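Local coordinates for protein rRNA adenine N-6-methyltransferase (Saccharopolyspora erythraea, PDB 6NVM) that dimethylates N6 of a single adenine in 23S rRNA using S-adenosyl-L-methionine, which lowers ribosome affinity for macrolide, lincosamide and streptogramin B antibiotics, at residues A[75-80]-A[135-140]; A[96-101]-A[121-126]; A[157-162]-A[218-223]; A[187-192]-A[223-228]. All coordinates share one frame; numbering follows the deposited sequence. Where two conformers were deposited one is given.

Interaction 1 of 4, residues A[75-80]-A[135-140]; sequences LEAGPG and FAFVGA
Leu75 and Ala77 pair with the strand 135-140 through four backbone hydrogen bonds in parallel register. Leu75 N gives to Ala136 O (2.9 Å) and Leu75 O receives Val138 N (2.9 Å), both nearly straight; the bonds lengthen toward the C-terminal ends, reaching 3.3 Å for Ala140 N to Ala77 O. On one face of the sheet the Ala77 methyl sits at the edge of the Phe137 ring, CB to CE1 3.8 Å. Phe137 CG stands anti to its backbone N (chi1 171°), a rotation that brings the ring edge near Ala77. Gly139 lies across from Ala77 in the register, its CA in a CA-H...O contact with Ala77 O. On the other face lie Glu76 and Val138. The extended Glu76 side chain reaches a water, OE2 to water 1 2.9 Å, which also meets Gly78 O; Glu76 OE1 is hydrogen-bonded by Thr85 OG1 and Ser97 OG. Gly78, just past strand 75-77, and Ala140, the last residue of strand 135-140, are predicted to bind S-adenosyl-L-methionine, consistent with the cofactor end of a Rossmann-like methyltransferase sheet. Helix 83-89 covers the Val138 face, helix 146-155 packs on Leu75 and Phe137, and strands 94-98 and 159-167 flank the pair.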
loop_
_atom_site.group_PDB
_atom_site.type_symbol
_atom_site.label_atom_id
_atom_site.label_comp_id
_atom_site.label_asym_id
_atom_site.label_seq_id
_atom_site.Cartn_x
_atom_site.Cartn_y
_atom_site.Cartn_z
ATOM N N LEU A 75 -2.355 -6.012 13.116
ATOM C CA LEU A 75 -1.103 -6.746 12.997
ATOM C C LEU A 75 0.020 -5.751 12.738
ATOM O O LEU A 75 -0.137 -4.824 11.936
ATOM C CB LEU A 75 -1.163 -7.785 11.870
ATOM C CG LEU A 75 -1.734 -9.152 12.248
ATOM C CD1 LEU A 75 -3.168 -9.039 12.724
ATOM C CD2 LEU A 75 -1.635 -10.114 11.064
ATOM N N GLU A 76 1.148 -5.932 13.430
ATOM C CA GLU A 76 2.281 -5.026 13.304
ATOM C C GLU A 76 3.543 -5.793 12.941
ATOM O O GLU A 76 3.807 -6.872 13.479
ATOM C CB GLU A 76 2.529 -4.228 14.602
ATOM C CG GLU A 76 3.677 -3.230 14.472
ATOM C CD GLU A 76 4.043 -2.554 15.781
ATOM O OE1 GLU A 76 3.755 -3.124 16.854
ATOM O OE2 GLU A 76 4.618 -1.444 15.731
ATOM N N ALA A 77 4.330 -5.212 12.040
ATOM C CA ALA A 77 5.634 -5.737 11.669
ATOM C C ALA A 77 6.678 -4.647 11.860
ATOM O O ALA A 77 6.376 -3.452 11.764
ATOM C CB ALA A 77 5.645 -6.238 10.211
ATOM N N GLY A 78 7.915 -5.065 12.126
ATOM C CA GLY A 78 8.977 -4.142 12.471
ATOM C C GLY A 78 8.642 -3.284 13.679
ATOM O O GLY A 78 8.712 -2.050 13.633
ATOM N N PRO A 79 8.275 -3.923 14.795
ATOM C CA PRO A 79 7.862 -3.147 15.978
ATOM C C PRO A 79 8.985 -2.367 16.638
ATOM O O PRO A 79 8.700 -1.368 17.315
ATOM C CB PRO A 79 7.302 -4.216 16.924
ATOM C CG PRO A 79 7.970 -5.490 16.508
ATOM C CD PRO A 79 8.148 -5.377 15.015
ATOM N N GLY A 80 10.238 -2.789 16.479
ATOM C CA GLY A 80 11.337 -2.030 17.049
ATOM C C GLY A 80 11.182 -1.890 18.552
ATOM O O GLY A 80 11.009 -2.879 19.274
ATOM N N PHE A 135 -9.258 -6.376 9.752
ATOM C CA PHE A 135 -8.090 -6.012 10.542
ATOM C C PHE A 135 -7.348 -4.899 9.823
ATOM O O PHE A 135 -7.627 -4.584 8.663
ATOM C CB PHE A 135 -7.170 -7.215 10.770
ATOM C CG PHE A 135 -6.357 -7.591 9.558
ATOM C CD1 PHE A 135 -6.936 -8.285 8.514
ATOM C CD2 PHE A 135 -5.015 -7.241 9.466
ATOM C CE1 PHE A 135 -6.193 -8.628 7.382
ATOM C CE2 PHE A 135 -4.265 -7.583 8.341
ATOM C CZ PHE A 135 -4.863 -8.278 7.301
ATOM N N ALA A 136 -6.399 -4.302 10.537
ATOM C CA ALA A 136 -5.502 -3.308 9.981
ATOM C C ALA A 136 -4.064 -3.770 10.158
ATOM O O ALA A 136 -3.733 -4.459 11.126
ATOM C CB ALA A 136 -5.697 -1.944 10.652
ATOM N N PHE A 137 -3.214 -3.395 9.203
ATOM C CA PHE A 137 -1.782 -3.635 9.290
ATOM C C PHE A 137 -1.066 -2.313 9.499
ATOM O O PHE A 137 -1.401 -1.314 8.859
ATOM C CB PHE A 137 -1.240 -4.302 8.019
ATOM C CG PHE A 137 0.254 -4.362 7.978
ATOM C CD1 PHE A 137 0.934 -5.372 8.639
ATOM C CD2 PHE A 137 0.983 -3.399 7.312
ATOM C CE1 PHE A 137 2.312 -5.434 8.618
ATOM C CE2 PHE A 137 2.373 -3.458 7.284
ATOM C CZ PHE A 137 3.033 -4.479 7.938
ATOM N N VAL A 138 -0.082 -2.314 10.396
ATOM C CA VAL A 138 0.816 -1.179 10.591
ATOM C C VAL A 138 2.238 -1.711 10.608
ATOM O O VAL A 138 2.509 -2.741 11.232
ATOM C CB VAL A 138 0.508 -0.419 11.899
ATOM C CG1 VAL A 138 1.482 0.730 12.093
ATOM C CG2 VAL A 138 -0.913 0.095 11.894
ATOM N N GLY A 139 3.160 -1.019 9.949
ATOM C CA GLY A 139 4.515 -1.535 9.894
ATOM C C GLY A 139 5.544 -0.489 9.541
ATOM O O GLY A 139 5.286 0.432 8.758
ATOM N N ALA A 140 6.724 -0.644 10.137
ATOM C CA ALA A 140 7.944 0.029 9.700
ATOM C C ALA A 140 8.756 -1.009 8.943
ATOM O O ALA A 140 9.219 -1.989 9.531
ATOM C CB ALA A 140 8.729 0.589 10.886
HETATM O O HOH W 1 6.076 -0.887 13.317
#

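Interaction 2 of 4, residues A[96-101]-A[121-126]; sequences TSYEID and VNADFL
At the edge of the Rossmann-like methyltransferase sheet, the strand 94-98 and the end of strand 118-121 run parallel and open into loops carrying Glu99 and Asp124, both predicted to bind S-adenosyl-L-methionine. Val121 is clasped by two backbone bonds, its N to Ser97 O (2.8 Å) and its O from Glu99 N (2.9 Å). The Tyr98 ring is sandwiched. Val121 CB makes a CH-pi contact over one face, 4.1 Å from the ring centroid. Phe125 brings its edge to the opposite face in a T-shaped stack, planes at 76°. Tyr98 CG lies anti to the carbonyl carbon (chi1 -74°), which lays the ring alongside Val121. Beside it, Thr96 CG2 and Val121 CG2 press together tightly at 3.5 Å. Past the strands, Asn122 ND2 donates to Glu99 O (3.0 Å) within its own amide plane, and a weak bond, poorly angled, runs from the same ND2 to Ile100 O. Glu99 OE2 receives Asp101 N (2.8 Å) on its anti lone pair, and Asp124 OD1 closes an Asx turn with Leu126 N. The amide of Asn122 therefore ties the two loops together, while bonds within each loop restrain the carboxylates of Glu99 and Asp124.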
loop_
_atom_site.group_PDB
_atom_site.type_symbol
_atom_site.label_atom_id
_atom_site.label_comp_id
_atom_site.label_asym_id
_atom_site.label_seq_id
_atom_site.Cartn_x
_atom_site.Cartn_y
_atom_site.Cartn_z
ATOM N N THR A 96 -1.138 -7.587 17.468
ATOM C CA THR A 96 -0.252 -8.736 17.341
ATOM C C THR A 96 0.990 -8.236 16.620
ATOM O O THR A 96 0.926 -7.880 15.438
ATOM C CB THR A 96 -0.932 -9.876 16.587
ATOM O OG1 THR A 96 -2.171 -10.188 17.227
ATOM C CG2 THR A 96 -0.049 -11.109 16.575
ATOM N N SER A 97 2.117 -8.249 17.324
ATOM C CA SER A 97 3.353 -7.616 16.881
ATOM C C SER A 97 4.388 -8.694 16.579
ATOM O O SER A 97 4.730 -9.492 17.458
ATOM C CB SER A 97 3.864 -6.659 17.959
ATOM O OG SER A 97 5.031 -5.990 17.547
ATOM N N TYR A 98 4.895 -8.705 15.348
ATOM C CA TYR A 98 5.825 -9.726 14.896
ATOM C C TYR A 98 7.268 -9.265 15.046
ATOM O O TYR A 98 7.648 -8.204 14.541
ATOM C CB TYR A 98 5.536 -10.094 13.438
ATOM C CG TYR A 98 4.296 -10.939 13.318
ATOM C CD1 TYR A 98 3.031 -10.363 13.395
ATOM C CD2 TYR A 98 4.382 -12.315 13.165
ATOM C CE1 TYR A 98 1.894 -11.135 13.312
ATOM C CE2 TYR A 98 3.244 -13.098 13.081
ATOM C CZ TYR A 98 2.006 -12.500 13.153
ATOM O OH TYR A 98 0.866 -13.260 13.067
ATOM N N GLU A 99 8.073 -10.077 15.725
ATOM C CA GLU A 99 9.503 -9.830 15.862
ATOM C C GLU A 99 10.243 -11.119 15.539
ATOM O O GLU A 99 10.100 -12.115 16.253
ATOM C CB GLU A 99 9.841 -9.339 17.270
ATOM C CG GLU A 99 11.329 -9.237 17.548
ATOM C CD GLU A 99 12.059 -8.488 16.456
ATOM O OE1 GLU A 99 11.721 -7.307 16.221
ATOM O OE2 GLU A 99 12.955 -9.080 15.820
ATOM N N ILE A 100 11.031 -11.103 14.460
ATOM C CA ILE A 100 11.644 -12.339 13.985
ATOM C C ILE A 100 12.792 -12.782 14.887
ATOM O O ILE A 100 13.085 -13.982 14.978
ATOM C CB ILE A 100 12.113 -12.162 12.526
ATOM C CG1 ILE A 100 12.442 -13.518 11.904
ATOM C CG2 ILE A 100 13.319 -11.233 12.461
ATOM C CD1 ILE A 100 12.706 -13.460 10.400
ATOM N N ASP A 101 13.467 -11.847 15.557
ATOM C CA ASP A 101 14.639 -12.186 16.372
ATOM C C ASP A 101 14.200 -12.688 17.747
ATOM O O ASP A 101 13.522 -11.953 18.477
ATOM C CB ASP A 101 15.554 -10.976 16.520
ATOM C CG ASP A 101 16.857 -11.308 17.234
ATOM O OD1 ASP A 101 16.846 -11.487 18.466
ATOM O OD2 ASP A 101 17.897 -11.415 16.553
ATOM N N VAL A 121 4.643 -12.013 18.708
ATOM C CA VAL A 121 4.867 -13.285 18.032
ATOM C C VAL A 121 6.306 -13.301 17.540
ATOM O O VAL A 121 6.742 -12.377 16.844
ATOM C CB VAL A 121 3.886 -13.495 16.867
ATOM C CG1 VAL A 121 4.153 -14.850 16.168
ATOM C CG2 VAL A 121 2.442 -13.398 17.361
ATOM N N ASN A 122 7.038 -14.350 17.901
ATOM C CA ASN A 122 8.418 -14.529 17.458
ATOM C C ASN A 122 8.382 -15.296 16.143
ATOM O O ASN A 122 8.488 -16.523 16.109
ATOM C CB ASN A 122 9.234 -15.251 18.522
ATOM C CG ASN A 122 10.648 -15.568 18.076
ATOM O OD1 ASN A 122 11.219 -16.574 18.492
ATOM N ND2 ASN A 122 11.221 -14.718 17.229
ATOM N N ALA A 123 8.233 -14.564 15.045
ATOM C CA ALA A 123 8.101 -15.188 13.736
ATOM C C ALA A 123 8.349 -14.150 12.656
ATOM O O ALA A 123 8.288 -12.943 12.901
ATOM C CB ALA A 123 6.713 -15.812 13.542
ATOM N N ASP A 124 8.609 -14.656 11.455
ATOM C CA ASP A 124 8.717 -13.849 10.247
ATOM C C ASP A 124 7.322 -13.461 9.765
ATOM O O ASP A 124 6.521 -14.328 9.392
ATOM C CB ASP A 124 9.464 -14.651 9.183
ATOM C CG ASP A 124 9.712 -13.877 7.900
ATOM O OD1 ASP A 124 9.175 -12.766 7.713
ATOM O OD2 ASP A 124 10.458 -14.418 7.057
ATOM N N PHE A 125 7.034 -12.156 9.756
ATOM C CA PHE A 125 5.711 -11.699 9.350
ATOM C C PHE A 125 5.358 -12.151 7.940
ATOM O O PHE A 125 4.177 -12.349 7.629
ATOM C CB PHE A 125 5.618 -10.175 9.423
ATOM C CG PHE A 125 4.294 -9.645 8.958
ATOM C CD1 PHE A 125 3.185 -9.708 9.781
ATOM C CD2 PHE A 125 4.144 -9.136 7.683
ATOM C CE1 PHE A 125 1.947 -9.251 9.349
ATOM C CE2 PHE A 125 2.909 -8.666 7.250
ATOM C CZ PHE A 125 1.816 -8.731 8.077
ATOM N N LEU A 126 6.356 -12.304 7.073
ATOM C CA LEU A 126 6.064 -12.549 5.665
ATOM C C LEU A 126 5.432 -13.912 5.422
ATOM O O LEU A 126 4.815 -14.109 4.369
ATOM C CB LEU A 126 7.339 -12.396 4.839
ATOM C CG LEU A 126 7.694 -10.948 4.490
ATOM C CD1 LEU A 126 9.061 -10.882 3.808
ATOM C CD2 LEU A 126 6.627 -10.322 3.592
#

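Interaction 3 of 4, residues A[157-162]-A[218-223]; sequences PTIETA and LRRRAE
Thr161 and Arg219 form a non-hydrogen-bonded antiparallel pair, with Ala162 and Leu218 the hydrogen-bonded pair next to it, where strand 159-167 meets strand 213-220 on the antiparallel side of the class I methyltransferase sheet. The backbone bonds are Ala162 N to Leu218 O (2.9 Å), Leu218 N to Ala162 O (2.8 Å) and Arg220 N to Glu160 O (2.8 Å). Apolar contact is slight: Ala162 CB rests against Leu218 CB at 4.2 Å, on the face that helix 146-155 covers. Thr161 and Arg219 occupy the other face, where the Arg219 guanidinium makes salt bridges with Glu67 and Glu193 and Thr161 OG1 hydrogen-bonds to Ala66 O. The main polar side-chain contact belongs to Arg220. Its chain starts with CG anti to the backbone N (chi1 -167°) and bends at CG-CD (chi3 73°), bringing the guanidinium to the carbonyls of Pro157 and Ile159. Pro157 O lies over one face of that group, its distance to NE being 3.4 Å at an angle too poor for a hydrogen bond. Water 2 joins Thr158 O to Arg220 NH2, whereas Arg220 NE donates directly to Ile159 O at 2.8 Å, approaching nearly along its carbonyl axis, with that oxygen close to the guanidinium plane.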
loop_
_atom_site.group_PDB
_atom_site.type_symbol
_atom_site.label_atom_id
_atom_site.label_comp_id
_atom_site.label_asym_id
_atom_site.label_seq_id
_atom_site.Cartn_x
_atom_site.Cartn_y
_atom_site.Cartn_z
ATOM N N PRO A 157 -7.661 -10.793 2.112
ATOM C CA PRO A 157 -8.998 -10.375 1.661
ATOM C C PRO A 157 -9.793 -9.580 2.686
ATOM O O PRO A 157 -10.723 -8.869 2.283
ATOM C CB PRO A 157 -9.692 -11.703 1.325
ATOM C CG PRO A 157 -8.961 -12.729 2.105
ATOM C CD PRO A 157 -7.536 -12.261 2.175
ATOM N N THR A 158 -9.479 -9.671 3.979
ATOM C CA THR A 158 -10.240 -8.962 5.005
ATOM C C THR A 158 -9.562 -7.688 5.493
ATOM O O THR A 158 -10.084 -7.039 6.406
ATOM C CB THR A 158 -10.497 -9.863 6.220
ATOM O OG1 THR A 158 -9.268 -10.086 6.914
ATOM C CG2 THR A 158 -11.114 -11.207 5.815
ATOM N N ILE A 159 -8.415 -7.311 4.929
ATOM C CA ILE A 159 -7.731 -6.120 5.412
ATOM C C ILE A 159 -8.599 -4.899 5.146
ATOM O O ILE A 159 -9.324 -4.829 4.142
ATOM C CB ILE A 159 -6.347 -5.977 4.757
ATOM C CG1 ILE A 159 -5.503 -4.947 5.506
ATOM C CG2 ILE A 159 -6.465 -5.564 3.288
ATOM C CD1 ILE A 159 -4.026 -4.983 5.147
ATOM N N GLU A 160 -8.549 -3.936 6.068
ATOM C CA GLU A 160 -9.176 -2.633 5.870
ATOM C C GLU A 160 -8.157 -1.597 5.427
ATOM O O GLU A 160 -8.294 -1.011 4.349
ATOM C CB GLU A 160 -9.872 -2.154 7.152
ATOM C CG GLU A 160 -11.135 -2.896 7.478
ATOM C CD GLU A 160 -12.014 -2.149 8.470
ATOM O OE1 GLU A 160 -11.576 -1.103 8.997
ATOM O OE2 GLU A 160 -13.146 -2.607 8.713
ATOM N N THR A 161 -7.136 -1.355 6.250
ATOM C CA THR A 161 -6.094 -0.394 5.939
ATOM C C THR A 161 -4.732 -0.993 6.240
ATOM O O THR A 161 -4.590 -1.876 7.093
ATOM C CB THR A 161 -6.242 0.902 6.744
ATOM O OG1 THR A 161 -5.993 0.626 8.128
ATOM C CG2 THR A 161 -7.628 1.474 6.568
ATOM N N ALA A 162 -3.729 -0.498 5.519
ATOM C CA ALA A 162 -2.336 -0.834 5.767
ATOM C C ALA A 162 -1.571 0.476 5.815
ATOM O O ALA A 162 -1.577 1.236 4.841
ATOM C CB ALA A 162 -1.769 -1.758 4.689
ATOM N N LEU A 218 -2.577 2.140 2.365
ATOM C CA LEU A 218 -3.531 1.478 1.484
ATOM C C LEU A 218 -4.865 1.359 2.206
ATOM O O LEU A 218 -4.905 1.035 3.394
ATOM C CB LEU A 218 -3.055 0.077 1.085
ATOM C CG LEU A 218 -1.646 -0.086 0.532
ATOM C CD1 LEU A 218 -1.414 -1.540 0.131
ATOM C CD2 LEU A 218 -1.433 0.835 -0.640
ATOM N N ARG A 219 -5.956 1.625 1.494
ATOM C CA ARG A 219 -7.299 1.386 2.011
ATOM C C ARG A 219 -8.012 0.466 1.035
ATOM O O ARG A 219 -8.141 0.799 -0.148
ATOM C CB ARG A 219 -8.091 2.687 2.188
ATOM C CG ARG A 219 -7.333 3.790 2.925
ATOM C CD ARG A 219 -8.196 5.033 3.154
ATOM N NE ARG A 219 -9.227 4.775 4.153
ATOM C CZ ARG A 219 -10.478 4.418 3.883
ATOM N NH1 ARG A 219 -10.892 4.292 2.628
ATOM N NH2 ARG A 219 -11.322 4.187 4.879
ATOM N N ARG A 220 -8.472 -0.685 1.524
ATOM C CA ARG A 220 -9.298 -1.560 0.704
ATOM C C ARG A 220 -10.694 -0.959 0.591
ATOM O O ARG A 220 -11.360 -0.733 1.608
ATOM C CB ARG A 220 -9.362 -2.961 1.306
ATOM C CG ARG A 220 -9.943 -3.997 0.346
ATOM C CD ARG A 220 -9.911 -5.386 0.936
ATOM N NE ARG A 220 -10.914 -5.535 1.984
ATOM C CZ ARG A 220 -12.213 -5.706 1.759
ATOM N NH1 ARG A 220 -12.680 -5.745 0.517
ATOM N NH2 ARG A 220 -13.048 -5.838 2.782
ATOM N N ARG A 221 -11.132 -0.692 -0.638
ATOM C CA ARG A 221 -12.415 -0.035 -0.853
ATOM C C ARG A 221 -13.555 -0.925 -0.380
ATOM O O ARG A 221 -13.588 -2.125 -0.669
ATOM C CB ARG A 221 -12.612 0.298 -2.335
ATOM C CG ARG A 221 -11.512 1.148 -2.954
ATOM C CD ARG A 221 -11.787 1.400 -4.438
ATOM N NE ARG A 221 -10.678 2.089 -5.094
ATOM C CZ ARG A 221 -10.511 3.407 -5.114
ATOM N NH1 ARG A 221 -11.380 4.211 -4.507
ATOM N NH2 ARG A 221 -9.463 3.925 -5.739
ATOM N N ALA A 222 -14.509 -0.321 0.331
ATOM C CA ALA A 222 -15.686 -1.065 0.765
ATOM C C ALA A 222 -16.449 -1.624 -0.429
ATOM O O ALA A 222 -16.892 -2.778 -0.403
ATOM C CB ALA A 222 -16.591 -0.170 1.615
ATOM N N GLU A 223 -16.609 -0.828 -1.487
ATOM C CA GLU A 223 -17.176 -1.315 -2.742
ATOM C C GLU A 223 -16.114 -1.234 -3.834
ATOM O O GLU A 223 -15.624 -0.130 -4.131
ATOM C CB GLU A 223 -18.431 -0.522 -3.140
ATOM C CG GLU A 223 -18.222 0.963 -3.456
ATOM C CD GLU A 223 -19.422 1.586 -4.167
ATOM O OE1 GLU A 223 -20.543 1.555 -3.608
ATOM O OE2 GLU A 223 -19.240 2.097 -5.297
HETATM O O HOH W 2 -12.447 -6.221 5.805
#

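Interaction 4 of 4, residues A[187-192]-A[223-228]; sequences MTWPLF and EPLLEG
Leu225 N donates to Pro190 O at 2.8 Å with an N-H...O angle of 165°, the single hydrogen bond between residues 187-192 and 223-228. The same oxygen also meets Pro224 CA in a CA-H...O contact of 3.4 Å, so Pro190 O is touched by two successive residues. The first side-chain bond of Leu225 points toward residues 187-192: CB packs on Pro190 CB at 4.2 Å, and CD1 goes on to Trp189 CD1 at 4.3 Å. Its CG is anti to the carbonyl carbon (chi1 -52°), keeping the branch close to the Pro190 backbone. Further round the ring, Pro190 CG touches Leu226 CD1 at 4.3 Å, so that the proline ring is met by two successive leucines. The segments belong to the turn leading from helix 183-188 into edge strand 192-200 and to the connection between strand 213-220 and helix 228-243, where the methyltransferase sheet gives way to the C-terminal helices. Within the first of these, Thr188 O receives both Leu191 N and Phe192 N, each at 2.8 Å, closing a tight turn that contains Trp189 and Pro190. Leu191 starts away from the opposing chain, but its end comes nearer, and the side chain crosses that of Pro224 obliquely, Leu191 CD2 to Pro224 CB 3.6 Å. Trp189 engages Arg221 in a cation-pi contact and reaches Leu286 of helix 282-292, a residue that Leu225 also touches. Tyr234 of helix 228-243 packs against both Pro190 and Leu226.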
loop_
_atom_site.group_PDB
_atom_site.type_symbol
_atom_site.label_atom_id
_atom_site.label_comp_id
_atom_site.label_asym_id
_atom_site.label_seq_id
_atom_site.Cartn_x
_atom_site.Cartn_y
_atom_site.Cartn_z
ATOM N N MET A 187 -3.119 -1.295 -11.479
ATOM C CA MET A 187 -3.813 -2.577 -11.556
ATOM C C MET A 187 -4.768 -2.772 -10.385
ATOM O O MET A 187 -5.862 -3.327 -10.554
ATOM C CB MET A 187 -2.795 -3.719 -11.591
ATOM C CG MET A 187 -1.964 -3.783 -12.863
ATOM S SD MET A 187 -2.784 -4.690 -14.191
ATOM C CE MET A 187 -2.693 -6.369 -13.580
ATOM N N THR A 188 -4.367 -2.355 -9.185
ATOM C CA THR A 188 -5.150 -2.591 -7.976
ATOM C C THR A 188 -6.050 -1.419 -7.603
ATOM O O THR A 188 -6.834 -1.540 -6.656
ATOM C CB THR A 188 -4.223 -2.903 -6.789
ATOM O OG1 THR A 188 -3.365 -1.787 -6.536
ATOM C CG2 THR A 188 -3.382 -4.137 -7.072
ATOM N N TRP A 189 -5.967 -0.305 -8.326
ATOM C CA TRP A 189 -6.781 0.866 -8.013
ATOM C C TRP A 189 -8.270 0.566 -7.912
ATOM O O TRP A 189 -8.943 1.198 -7.080
ATOM C CB TRP A 189 -6.529 1.945 -9.075
ATOM C CG TRP A 189 -7.029 3.295 -8.695
ATOM C CD1 TRP A 189 -8.186 3.894 -9.105
ATOM C CD2 TRP A 189 -6.385 4.225 -7.819
ATOM N NE1 TRP A 189 -8.300 5.141 -8.538
ATOM C CE2 TRP A 189 -7.207 5.368 -7.745
ATOM C CE3 TRP A 189 -5.192 4.204 -7.094
ATOM C CZ2 TRP A 189 -6.869 6.481 -6.977
ATOM C CZ3 TRP A 189 -4.861 5.309 -6.328
ATOM C CH2 TRP A 189 -5.694 6.432 -6.279
ATOM N N PRO A 190 -8.852 -0.331 -8.713
ATOM C CA PRO A 190 -10.276 -0.644 -8.526
ATOM C C PRO A 190 -10.579 -1.283 -7.185
ATOM O O PRO A 190 -11.736 -1.246 -6.757
ATOM C CB PRO A 190 -10.586 -1.594 -9.687
ATOM C CG PRO A 190 -9.561 -1.280 -10.713
ATOM C CD PRO A 190 -8.321 -0.954 -9.936
ATOM N N LEU A 191 -9.580 -1.848 -6.502
ATOM C CA LEU A 191 -9.780 -2.486 -5.205
ATOM C C LEU A 191 -9.206 -1.696 -4.042
ATOM O O LEU A 191 -9.735 -1.794 -2.934
ATOM C CB LEU A 191 -9.151 -3.885 -5.186
ATOM C CG LEU A 191 -9.623 -4.904 -6.225
ATOM C CD1 LEU A 191 -8.935 -6.252 -5.995
ATOM C CD2 LEU A 191 -11.124 -5.054 -6.183
ATOM N N PHE A 192 -8.150 -0.910 -4.270
ATOM C CA PHE A 192 -7.425 -0.221 -3.211
ATOM C C PHE A 192 -7.188 1.242 -3.549
ATOM O O PHE A 192 -6.834 1.579 -4.682
ATOM C CB PHE A 192 -6.063 -0.868 -2.965
ATOM C CG PHE A 192 -6.123 -2.096 -2.120
ATOM C CD1 PHE A 192 -6.350 -3.338 -2.690
ATOM C CD2 PHE A 192 -5.946 -2.009 -0.748
ATOM C CE1 PHE A 192 -6.410 -4.464 -1.908
ATOM C CE2 PHE A 192 -5.995 -3.139 0.035
ATOM C CZ PHE A 192 -6.232 -4.363 -0.547
ATOM N N GLU A 223 -16.609 -0.828 -1.487
ATOM C CA GLU A 223 -17.176 -1.315 -2.742
ATOM C C GLU A 223 -16.114 -1.234 -3.834
ATOM O O GLU A 223 -15.624 -0.130 -4.131
ATOM C CB GLU A 223 -18.431 -0.522 -3.140
ATOM C CG GLU A 223 -18.222 0.963 -3.456
ATOM C CD GLU A 223 -19.422 1.586 -4.167
ATOM O OE1 GLU A 223 -20.543 1.555 -3.608
ATOM O OE2 GLU A 223 -19.240 2.097 -5.297
ATOM N N PRO A 224 -15.703 -2.348 -4.439
ATOM C CA PRO A 224 -14.744 -2.268 -5.546
ATOM C C PRO A 224 -15.312 -1.491 -6.723
ATOM O O PRO A 224 -16.512 -1.538 -7.001
ATOM C CB PRO A 224 -14.506 -3.735 -5.911
ATOM C CG PRO A 224 -14.825 -4.487 -4.669
ATOM C CD PRO A 224 -15.962 -3.744 -4.050
ATOM N N LEU A 225 -14.425 -0.777 -7.429
ATOM C CA LEU A 225 -14.852 0.009 -8.583
ATOM C C LEU A 225 -15.163 -0.865 -9.790
ATOM O O LEU A 225 -15.883 -0.424 -10.692
ATOM C CB LEU A 225 -13.781 1.035 -8.963
ATOM C CG LEU A 225 -13.237 1.958 -7.870
ATOM C CD1 LEU A 225 -12.349 3.024 -8.485
ATOM C CD2 LEU A 225 -14.359 2.587 -7.070
ATOM N N LEU A 226 -14.617 -2.076 -9.833
ATOM C CA LEU A 226 -14.950 -3.070 -10.840
ATOM C C LEU A 226 -14.905 -4.437 -10.182
ATOM O O LEU A 226 -14.205 -4.643 -9.189
ATOM C CB LEU A 226 -13.982 -3.042 -12.029
ATOM C CG LEU A 226 -13.851 -1.743 -12.816
ATOM C CD1 LEU A 226 -12.622 -1.801 -13.723
ATOM C CD2 LEU A 226 -15.105 -1.491 -13.634
ATOM N N GLU A 227 -15.645 -5.383 -10.757
ATOM C CA GLU A 227 -15.702 -6.734 -10.220
ATOM C C GLU A 227 -15.813 -7.740 -11.356
ATOM O O GLU A 227 -16.151 -7.396 -12.491
ATOM C CB GLU A 227 -16.888 -6.907 -9.262
ATOM C CG GLU A 227 -18.246 -6.716 -9.932
ATOM C CD GLU A 227 -19.409 -6.979 -8.995
ATOM O OE1 GLU A 227 -19.179 -7.526 -7.894
ATOM O OE2 GLU A 227 -20.555 -6.639 -9.363
ATOM N N GLY A 228 -15.517 -8.994 -11.027
ATOM C CA GLY A 228 -15.776 -10.089 -11.946
ATOM C C GLY A 228 -15.004 -9.963 -13.244
ATOM O O GLY A 228 -13.816 -9.616 -13.266
#

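Interactions 2, 1 and 3, in that order, follow one another across one sheet. Interactions 1 and 2 join where Glu76 N meets Thr96 O and Glu76 O meets Tyr98 N, both at 2.8 Å, and their centres are about 10 Å apart. Together they carry four residues predicted to bind S-adenosyl-L-methionine, Gly78, Glu99, Asp124 and Ala140, and Gly78 lies about 6 Å from the side chain of Glu99. Interaction 3 joins interaction 1 through Phe135 O and Glu160 N (2.8 Å) but lies away from those sites. Interaction 4 continues from it, sharing Glu223, with Arg221 NE on Trp189 O at 2.8 Å; its centre is about 30 Å from that of interaction 2.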